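Local coordinates for protein 2-nitrobenzoate nitroreductase (Pseudomonas fluorescens, PDB 4Z85) that reduces the nitro group of 2-nitrobenzoate, probably with FMN as its flavin cofactor, as befits a member of the flavoredoxin family, at residues Arg25-Val30 with Glu98-Cys103; Phe119-Ser124 with Pro130-Ala135; Ala135-Glu140 with Glu167-Glu172. All blocks are in the same frame, centred on the assembly; numbering follows the deposited sequence.

Contact 1: Arg25-Val30 with Glu98-Cys103; sequences RPIALV and ERMVLC
Met-100 sends CG anti to its backbone N (chi1 179°) and then bends twice, at chi2 (-86°) and chi3 (-63°), which curls the thioether back so that its whole length lies against Ile-27 and Leu-29. The two hydrophobic residues take different parts of it. Leu-29 meets the root: its CD2 sits 3.8 Å from Met-100 CB and is nearly as close to CG. Ile-27 meets the end, with the two side chains at about a right angle; its CD1 lies 3.9 Å from the Met-100 methyl CE, while its CG2 approaches the sulfur SD at 4.1 Å. One turn further along the helix, Leu-29 makes a looser touch, CD1 to Cys-103 CB at 4.4 Å. The closest CA atoms, those of Leu-29 and Met-100, are 6.8 Å apart, and side chains fill the interval.

Ile-27, just before the strand, and Leu-29 within it both point at helix 94-103, whereas Ala-28 between them turns the other way and packs on Phe-47 of the neighbouring strand 39-52. Tyr-193 touches both Ile-27 and Met-100, Pro-43 adds to the Met-100 surroundings, and Phe-119 touches both Leu-29 and Cys-103, so the small interface is continuous with a larger apolar layer.

Carbon and sulfur alone do the touching across the two segments, and every residue that touches is buried. The helix is therefore seated on the first strand of the barrel by shape and by exclusion of water rather than by directional bonds, with the bent methionine following the outline of the two branched side chains it rests on.

Contact 2: Phe119-Ser124 with Pro130-Ala135; sequences FDLTPS and PRITDA
Thr-122 N gives Arg-131 O a nearly straight hydrogen bond of 2.8 Å (172° at the hydrogen), and Arg-131 N returns a more bent one to Thr-122 O, in that carbonyl's plane. Thr-133 N adds a third backbone bond, 2.8 Å to Asp-120 O, arriving from above the carbonyl plane. Beside them the hydroxyls Thr-122 OG1 and Thr-133 OG1 are hydrogen-bonded at 3.0 Å.

Arg-131 starts with CG between its backbone N and carbonyl carbon (chi1 70°) and then runs extended alongside Thr-122, which lays the guanidinium flat beneath the threonine: Thr-122 CB stands 3.8 Å above its plane, over the centre. In that plane, NH1 binds Thr-133 O at 3.0 Å. A water joins NE to Pro-123 O. Tyr-164 supplies a cation-pi partner. With an alanine in place of Arg-131, Thr-133 O would probably lose its NH1 partner and the water its link to NE, the side of Thr-122 would be uncovered, and the turn from Ile-132 to Ala-135 would be freer to move.

Farther out, Ile-132 CD1 lies over one face of the Phe-119 ring, 3.7 Å from its centroid, a CH-pi contact, while CG2 comes within 3.4 Å of Phe-119 CD1. Leu-121 CB and Pro-130 CB meet at 4.0 Å.

Strands 121-122 and 131-132 thus form a short antiparallel hairpin: backbone bonds fix its register, the arginine holds the type I turn that follows the second strand, and the Phe-119/Ile-132 pair carries its apolar side onto Leu-29 of the barrel.

Contact 3: Ala135-Glu140 with Glu167-Glu172; sequences APIAWE and EELIDE
Leu-169 reaches Pro-136 and Ile-137 with a single methyl. CB leaves the backbone in the direction of 135-140 but is still too far away to touch it. With CG anti to the carbonyl carbon (chi1 -61°), the chain carries on across the interval, and chi2 of -178° puts CD1 as far from CA as the side chain allows. CG itself is a spacer. At the tip the branches part: CD2 heads off from the 135-140 segment, while CD1 settles against Pro-136, 3.7 Å from the ring carbon CB and 3.6 Å from the carbonyl O. The same methyl also meets Ile-137 CG1, more loosely, at 4.3 Å.

Pro-136 is also backbone-bonded to Arg-166, just past the end of strand 153-165. All three touching residues are buried. Ile-137 also packs on Ser-21 of the second subunit, whose hydroxyl is hydrogen-bonded by Trp-139 NE1, so the contact sits close to the dimer interface.

Strands 137-150 and 153-165 are neighbours in the antiparallel barrel, and the 3-10 turn 167-169 follows one residue after the second of them. Leu-169 thus folds back over Pro-136 and the first residue of strand 137-150, a local closure at the open end of a long beta hairpin in the barrel expected of the flavin reductase family.

From the N terminus, contact 1 closes the longest loop, bringing helix 94-103 back onto strand 28-33 after the chain has laid down strands 39-52, 55-62 and 86-90. Contact 2 then closes a tight hairpin, and contact 3 opens at Ala-135, where contact 2 ends, and closes across the hairpin of strands 137-150 and 153-165. The three follow in series; none nests or crosses. Contacts 1 and 2 meet directly, through the Arg-99 to Asp-134 salt bridge and Phe-119 packed against Arg-99 and Cys-103. Contacts 2 and 3 touch where Arg-131 meets Ala-138. Contacts 1 and 3 stay apart, yet both reach the barrel sheet and the second subunit.

Contact 1: Arg25-Val30 with Glu98-Cys103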
loop_
_atom_site.group_PDB
_atom_site.type_symbol
_atom_site.label_atom_id
_atom_site.label_comp_id
_atom_site.label_asym_id
_atom_site.label_seq_id
_atom_site.Cartn_x
_atom_site.Cartn_y
_atom_site.Cartn_z
ATOM N N ARG A 25 -5.921 -0.634 0.945
ATOM C CA ARG A 25 -4.801 0.233 0.578
ATOM C C ARG A 25 -4.786 1.504 1.423
ATOM O O ARG A 25 -5.837 2.081 1.719
ATOM C CB ARG A 25 -4.870 0.601 -0.908
ATOM C CG ARG A 25 -4.888 -0.622 -1.822
ATOM C CD ARG A 25 -4.769 -0.237 -3.281
ATOM N NE ARG A 25 -5.886 0.542 -3.814
ATOM C CZ ARG A 25 -7.047 0.035 -4.226
ATOM N NH1 ARG A 25 -7.323 -1.248 -4.074
ATOM N NH2 ARG A 25 -7.962 0.846 -4.762
ATOM N N PRO A 26 -3.588 1.954 1.816
ATOM C CA PRO A 26 -3.505 3.228 2.535
ATOM C C PRO A 26 -3.740 4.390 1.579
ATOM O O PRO A 26 -3.472 4.261 0.378
ATOM C CB PRO A 26 -2.060 3.247 3.043
ATOM C CG PRO A 26 -1.305 2.474 1.961
ATOM C CD PRO A 26 -2.257 1.385 1.513
ATOM N N ILE A 27 -4.222 5.503 2.112
ATOM C CA ILE A 27 -4.604 6.658 1.290
ATOM C C ILE A 27 -3.713 7.848 1.597
ATOM O O ILE A 27 -3.636 8.311 2.736
ATOM C CB ILE A 27 -6.065 7.043 1.517
ATOM C CG1 ILE A 27 -6.971 5.837 1.245
ATOM C CG2 ILE A 27 -6.470 8.196 0.581
ATOM C CD1 ILE A 27 -8.427 6.066 1.686
ATOM N N ALA A 28 -3.027 8.327 0.570
ATOM C CA ALA A 28 -2.232 9.546 0.689
ATOM C C ALA A 28 -3.057 10.710 0.155
ATOM O O ALA A 28 -3.275 10.807 -1.048
ATOM C CB ALA A 28 -0.913 9.417 -0.084
ATOM N N LEU A 29 -3.533 11.577 1.042
ATOM C CA LEU A 29 -4.228 12.778 0.589
ATOM C C LEU A 29 -3.163 13.863 0.463
ATOM O O LEU A 29 -2.734 14.433 1.447
ATOM C CB LEU A 29 -5.344 13.158 1.564
ATOM C CG LEU A 29 -6.138 14.434 1.282
ATOM C CD1 LEU A 29 -6.580 14.495 -0.170
ATOM C CD2 LEU A 29 -7.332 14.468 2.235
ATOM N N VAL A 30 -2.708 14.072 -0.760
ATOM C CA VAL A 30 -1.563 14.935 -1.040
ATOM C C VAL A 30 -2.005 16.378 -1.187
ATOM O O VAL A 30 -2.853 16.682 -2.038
ATOM C CB VAL A 30 -0.837 14.470 -2.309
ATOM C CG1 VAL A 30 0.335 15.396 -2.654
ATOM C CG2 VAL A 30 -0.337 13.028 -2.127
ATOM N N GLU A 98 -14.842 12.169 4.237
ATOM C CA GLU A 98 -15.775 12.644 3.212
ATOM C C GLU A 98 -15.143 13.692 2.285
ATOM O O GLU A 98 -15.254 13.606 1.059
ATOM C CB GLU A 98 -17.040 13.228 3.852
ATOM C CG GLU A 98 -18.034 13.725 2.817
ATOM C CD GLU A 98 -18.547 12.611 1.923
ATOM O OE1 GLU A 98 -18.481 12.749 0.687
ATOM O OE2 GLU A 98 -19.019 11.590 2.467
ATOM N N ARG A 99 -14.479 14.675 2.884
ATOM C CA ARG A 99 -13.841 15.717 2.102
ATOM C C ARG A 99 -12.716 15.130 1.255
ATOM O O ARG A 99 -12.506 15.536 0.114
ATOM C CB ARG A 99 -13.328 16.825 3.019
ATOM C CG ARG A 99 -14.450 17.660 3.627
ATOM C CD ARG A 99 -13.915 18.639 4.658
ATOM N NE ARG A 99 -13.558 17.985 5.911
ATOM C CZ ARG A 99 -12.933 18.587 6.915
ATOM N NH1 ARG A 99 -12.595 19.876 6.816
ATOM N NH2 ARG A 99 -12.635 17.907 8.014
ATOM N N MET A 100 -12.010 14.144 1.798
ATOM C CA MET A 100 -11.033 13.413 1.003
ATOM C C MET A 100 -11.667 12.859 -0.265
ATOM O O MET A 100 -11.134 13.037 -1.352
ATOM C CB MET A 100 -10.413 12.276 1.820
ATOM C CG MET A 100 -9.384 11.426 1.054
ATOM S SD MET A 100 -10.104 10.080 0.087
ATOM C CE MET A 100 -10.836 9.082 1.378
ATOM N N VAL A 101 -12.807 12.181 -0.128
ATOM C CA VAL A 101 -13.442 11.621 -1.306
ATOM C C VAL A 101 -13.888 12.732 -2.266
ATOM O O VAL A 101 -13.760 12.588 -3.486
ATOM C CB VAL A 101 -14.626 10.724 -0.919
ATOM C CG1 VAL A 101 -15.440 10.332 -2.143
ATOM C CG2 VAL A 101 -14.105 9.485 -0.189
ATOM N N LEU A 102 -14.375 13.845 -1.716
ATOM C CA LEU A 102 -14.762 14.990 -2.558
ATOM C C LEU A 102 -13.575 15.537 -3.366
ATOM O O LEU A 102 -13.739 15.982 -4.509
ATOM C CB LEU A 102 -15.374 16.104 -1.707
ATOM C CG LEU A 102 -16.675 15.731 -0.998
ATOM C CD1 LEU A 102 -17.217 16.893 -0.196
ATOM C CD2 LEU A 102 -17.706 15.225 -2.006
ATOM N N CYS A 103 -12.381 15.474 -2.789
ATOM C CA CYS A 103 -11.170 15.917 -3.488
ATOM C C CYS A 103 -10.843 15.104 -4.724
ATOM O O CYS A 103 -10.129 15.575 -5.611
ATOM C CB CYS A 103 -9.970 15.871 -2.554
ATOM S SG CYS A 103 -9.919 17.186 -1.388
#

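Contact 2: Phe119-Ser124 with Pro130-Ala135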
loop_
_atom_site.group_PDB
_atom_site.type_symbol
_atom_site.label_atom_id
_atom_site.label_comp_id
_atom_site.label_asym_id
_atom_site.label_seq_id
_atom_site.Cartn_x
_atom_site.Cartn_y
_atom_site.Cartn_z
ATOM N N PHE A 119 -11.554 22.249 3.231
ATOM C CA PHE A 119 -10.406 21.941 4.066
ATOM C C PHE A 119 -9.732 23.232 4.519
ATOM O O PHE A 119 -9.341 24.048 3.686
ATOM C CB PHE A 119 -9.385 21.086 3.299
ATOM C CG PHE A 119 -9.638 19.603 3.367
ATOM C CD1 PHE A 119 -10.005 18.999 4.556
ATOM C CD2 PHE A 119 -9.480 18.816 2.237
ATOM C CE1 PHE A 119 -10.209 17.620 4.621
ATOM C CE2 PHE A 119 -9.700 17.439 2.289
ATOM C CZ PHE A 119 -10.057 16.849 3.484
ATOM N N ASP A 120 -9.575 23.419 5.822
ATOM C CA ASP A 120 -8.684 24.472 6.298
ATOM C C ASP A 120 -7.244 23.968 6.247
ATOM O O ASP A 120 -6.996 22.759 6.329
ATOM C CB ASP A 120 -9.051 24.923 7.710
ATOM C CG ASP A 120 -10.345 25.733 7.749
ATOM O OD1 ASP A 120 -10.527 26.623 6.888
ATOM O OD2 ASP A 120 -11.183 25.478 8.641
ATOM N N LEU A 121 -6.302 24.897 6.101
ATOM C CA LEU A 121 -4.894 24.550 5.957
ATOM C C LEU A 121 -4.053 25.133 7.084
ATOM O O LEU A 121 -4.296 26.250 7.555
ATOM C CB LEU A 121 -4.372 25.024 4.601
ATOM C CG LEU A 121 -5.149 24.489 3.399
ATOM C CD1 LEU A 121 -4.772 25.232 2.133
ATOM C CD2 LEU A 121 -4.878 22.993 3.237
ATOM N N THR A 122 -3.068 24.356 7.520
ATOM C CA THR A 122 -2.160 24.751 8.585
ATOM C C THR A 122 -0.730 24.690 8.065
ATOM O O THR A 122 -0.339 23.701 7.449
ATOM C CB THR A 122 -2.310 23.846 9.821
ATOM O OG1 THR A 122 -3.592 24.063 10.422
ATOM C CG2 THR A 122 -1.223 24.137 10.839
ATOM N N PRO A 123 0.057 25.753 8.294
ATOM C CA PRO A 123 1.434 25.757 7.784
ATOM C C PRO A 123 2.270 24.557 8.255
ATOM O O PRO A 123 2.063 24.039 9.361
ATOM C CB PRO A 123 2.006 27.063 8.346
ATOM C CG PRO A 123 0.819 27.943 8.518
ATOM C CD PRO A 123 -0.313 27.039 8.914
ATOM N N SER A 124 3.200 24.121 7.409
ATOM C CA SER A 124 4.169 23.099 7.790
ATOM C C SER A 124 5.420 23.728 8.388
ATOM O O SER A 124 5.713 24.896 8.138
ATOM C CB SER A 124 4.552 22.229 6.590
ATOM O OG SER A 124 3.457 21.451 6.148
ATOM N N PRO A 130 1.402 23.531 3.043
ATOM C CA PRO A 130 0.655 23.342 4.283
ATOM C C PRO A 130 -0.011 21.969 4.350
ATOM O O PRO A 130 -0.224 21.342 3.312
ATOM C CB PRO A 130 -0.406 24.437 4.209
ATOM C CG PRO A 130 -0.689 24.543 2.764
ATOM C CD PRO A 130 0.638 24.329 2.067
ATOM N N ARG A 131 -0.323 21.538 5.564
ATOM C CA ARG A 131 -1.096 20.332 5.795
ATOM C C ARG A 131 -2.561 20.696 5.958
ATOM O O ARG A 131 -2.905 21.868 6.141
ATOM C CB ARG A 131 -0.606 19.610 7.037
ATOM C CG ARG A 131 -0.938 20.346 8.323
ATOM C CD ARG A 131 -0.607 19.504 9.522
ATOM N NE ARG A 131 -0.744 20.227 10.790
ATOM C CZ ARG A 131 -1.894 20.403 11.436
ATOM N NH1 ARG A 131 -3.028 19.936 10.928
ATOM N NH2 ARG A 131 -1.910 21.058 12.591
ATOM N N ILE A 132 -3.422 19.686 5.896
ATOM C CA ILE A 132 -4.844 19.864 6.162
ATOM C C ILE A 132 -5.049 19.983 7.663
ATOM O O ILE A 132 -4.513 19.185 8.429
ATOM C CB ILE A 132 -5.651 18.692 5.581
ATOM C CG1 ILE A 132 -5.709 18.828 4.055
ATOM C CG2 ILE A 132 -7.051 18.628 6.196
ATOM C CD1 ILE A 132 -6.174 17.583 3.350
ATOM N N THR A 133 -5.797 21.002 8.092
ATOM C CA THR A 133 -5.910 21.283 9.518
ATOM C C THR A 133 -6.459 20.079 10.286
ATOM O O THR A 133 -5.962 19.742 11.356
ATOM C CB THR A 133 -6.800 22.532 9.778
ATOM O OG1 THR A 133 -6.236 23.660 9.105
ATOM C CG2 THR A 133 -6.871 22.845 11.262
ATOM N N ASP A 134 -7.447 19.397 9.715
ATOM C CA ASP A 134 -8.098 18.306 10.433
ATOM C C ASP A 134 -7.396 16.934 10.296
ATOM O O ASP A 134 -7.912 15.932 10.793
ATOM C CB ASP A 134 -9.552 18.165 9.967
ATOM C CG ASP A 134 -10.485 19.185 10.593
ATOM O OD1 ASP A 134 -10.080 19.869 11.557
ATOM O OD2 ASP A 134 -11.637 19.284 10.117
ATOM N N ALA A 135 -6.238 16.877 9.636
ATOM C CA ALA A 135 -5.573 15.585 9.399
ATOM C C ALA A 135 -5.067 14.964 10.691
ATOM O O ALA A 135 -4.526 15.659 11.544
ATOM C CB ALA A 135 -4.418 15.741 8.410
HETATM O O HOH W 1 -9.528 20.861 7.893
HETATM O O HOH W 2 1.872 21.335 10.459
#

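Contact 3: Ala135-Glu140 with Glu167-Glu172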
loop_
_atom_site.group_PDB
_atom_site.type_symbol
_atom_site.label_atom_id
_atom_site.label_comp_id
_atom_site.label_asym_id
_atom_site.label_seq_id
_atom_site.Cartn_x
_atom_site.Cartn_y
_atom_site.Cartn_z
ATOM N N ALA A 135 -6.238 16.877 9.636
ATOM C CA ALA A 135 -5.573 15.585 9.399
ATOM C C ALA A 135 -5.067 14.964 10.691
ATOM O O ALA A 135 -4.526 15.659 11.544
ATOM C CB ALA A 135 -4.418 15.741 8.410
ATOM N N PRO A 136 -5.233 13.637 10.841
ATOM C CA PRO A 136 -4.759 12.954 12.051
ATOM C C PRO A 136 -3.238 12.945 12.146
ATOM O O PRO A 136 -2.658 13.134 13.213
ATOM C CB PRO A 136 -5.311 11.534 11.899
ATOM C CG PRO A 136 -5.538 11.365 10.407
ATOM C CD PRO A 136 -5.923 12.722 9.910
ATOM N N ILE A 137 -2.609 12.696 11.004
ATOM C CA ILE A 137 -1.161 12.602 10.876
ATOM C C ILE A 137 -0.826 13.171 9.515
ATOM O O ILE A 137 -1.596 13.004 8.573
ATOM C CB ILE A 137 -0.642 11.141 10.989
ATOM C CG1 ILE A 137 -1.055 10.491 12.321
ATOM C CG2 ILE A 137 0.869 11.093 10.839
ATOM C CD1 ILE A 137 -0.627 9.037 12.445
ATOM N N ALA A 138 0.309 13.858 9.403
ATOM C CA ALA A 138 0.771 14.349 8.111
ATOM C C ALA A 138 2.270 14.173 7.981
ATOM O O ALA A 138 3.008 14.318 8.942
ATOM C CB ALA A 138 0.385 15.817 7.921
ATOM N N TRP A 139 2.724 13.807 6.793
ATOM C CA TRP A 139 4.143 13.745 6.486
ATOM C C TRP A 139 4.525 15.001 5.712
ATOM O O TRP A 139 3.934 15.307 4.676
ATOM C CB TRP A 139 4.483 12.512 5.639
ATOM C CG TRP A 139 4.318 11.178 6.282
ATOM C CD1 TRP A 139 4.070 10.907 7.601
ATOM C CD2 TRP A 139 4.403 9.911 5.620
ATOM N NE1 TRP A 139 4.006 9.545 7.797
ATOM C CE2 TRP A 139 4.213 8.914 6.596
ATOM C CE3 TRP A 139 4.619 9.523 4.286
ATOM C CZ2 TRP A 139 4.218 7.552 6.282
ATOM C CZ3 TRP A 139 4.628 8.182 3.980
ATOM C CH2 TRP A 139 4.431 7.208 4.970
ATOM N N GLU A 140 5.501 15.741 6.231
ATOM C CA GLU A 140 6.139 16.818 5.492
ATOM C C GLU A 140 7.244 16.200 4.642
ATOM O O GLU A 140 8.196 15.593 5.181
ATOM C CB GLU A 140 6.697 17.884 6.456
ATOM C CG GLU A 140 5.621 18.454 7.394
ATOM C CD GLU A 140 6.132 19.577 8.291
ATOM O OE1 GLU A 140 7.348 19.862 8.257
ATOM O OE2 GLU A 140 5.307 20.166 9.028
ATOM N N GLU A 167 -1.971 15.438 18.962
ATOM C CA GLU A 167 -1.251 15.077 20.182
ATOM C C GLU A 167 -1.705 13.748 20.772
ATOM O O GLU A 167 -0.894 12.988 21.296
ATOM C CB GLU A 167 -1.385 16.182 21.233
ATOM C CG GLU A 167 -0.051 16.674 21.742
ATOM C CD GLU A 167 -0.186 17.875 22.649
ATOM O OE1 GLU A 167 -1.055 17.842 23.550
ATOM O OE2 GLU A 167 0.574 18.852 22.456
ATOM N N GLU A 168 -2.994 13.456 20.656
ATOM C CA GLU A 168 -3.533 12.229 21.223
ATOM C C GLU A 168 -3.014 10.976 20.510
ATOM O O GLU A 168 -3.077 9.881 21.066
ATOM C CB GLU A 168 -5.062 12.253 21.201
ATOM C CG GLU A 168 -5.694 12.322 19.816
ATOM C CD GLU A 168 -5.954 13.744 19.349
ATOM O OE1 GLU A 168 -5.292 14.681 19.859
ATOM O OE2 GLU A 168 -6.823 13.923 18.464
ATOM N N LEU A 169 -2.476 11.138 19.301
ATOM C CA LEU A 169 -2.086 9.972 18.499
ATOM C C LEU A 169 -0.610 9.600 18.598
ATOM O O LEU A 169 -0.162 8.652 17.951
ATOM C CB LEU A 169 -2.439 10.206 17.029
ATOM C CG LEU A 169 -3.920 10.427 16.743
ATOM C CD1 LEU A 169 -4.137 10.606 15.247
ATOM C CD2 LEU A 169 -4.763 9.273 17.296
ATOM N N ILE A 170 0.152 10.334 19.401
ATOM C CA ILE A 170 1.589 10.104 19.471
ATOM C C ILE A 170 2.072 10.038 20.914
ATOM O O ILE A 170 1.705 10.868 21.746
ATOM C CB ILE A 170 2.369 11.209 18.695
ATOM C CG1 ILE A 170 3.884 10.995 18.784
ATOM C CG2 ILE A 170 1.981 12.608 19.171
ATOM C CD1 ILE A 170 4.397 9.780 18.016
ATOM N N ASP A 171 2.867 9.015 21.207
ATOM C CA ASP A 171 3.570 8.918 22.479
ATOM C C ASP A 171 4.952 9.539 22.281
ATOM O O ASP A 171 5.908 8.849 21.926
ATOM C CB ASP A 171 3.664 7.458 22.934
ATOM C CG ASP A 171 4.235 7.308 24.336
ATOM O OD1 ASP A 171 4.881 8.254 24.834
ATOM O OD2 ASP A 171 4.038 6.228 24.936
ATOM N N GLU A 172 5.041 10.846 22.503
ATOM C CA GLU A 172 6.244 11.607 22.176
ATOM C C GLU A 172 7.470 11.130 22.957
ATOM O O GLU A 172 8.587 11.134 22.435
ATOM C CB GLU A 172 6.008 13.097 22.425
ATOM C CG GLU A 172 7.175 13.983 22.022
ATOM C CD GLU A 172 6.910 15.452 22.284
ATOM O OE1 GLU A 172 6.670 15.815 23.457
ATOM O OE2 GLU A 172 6.946 16.246 21.318
#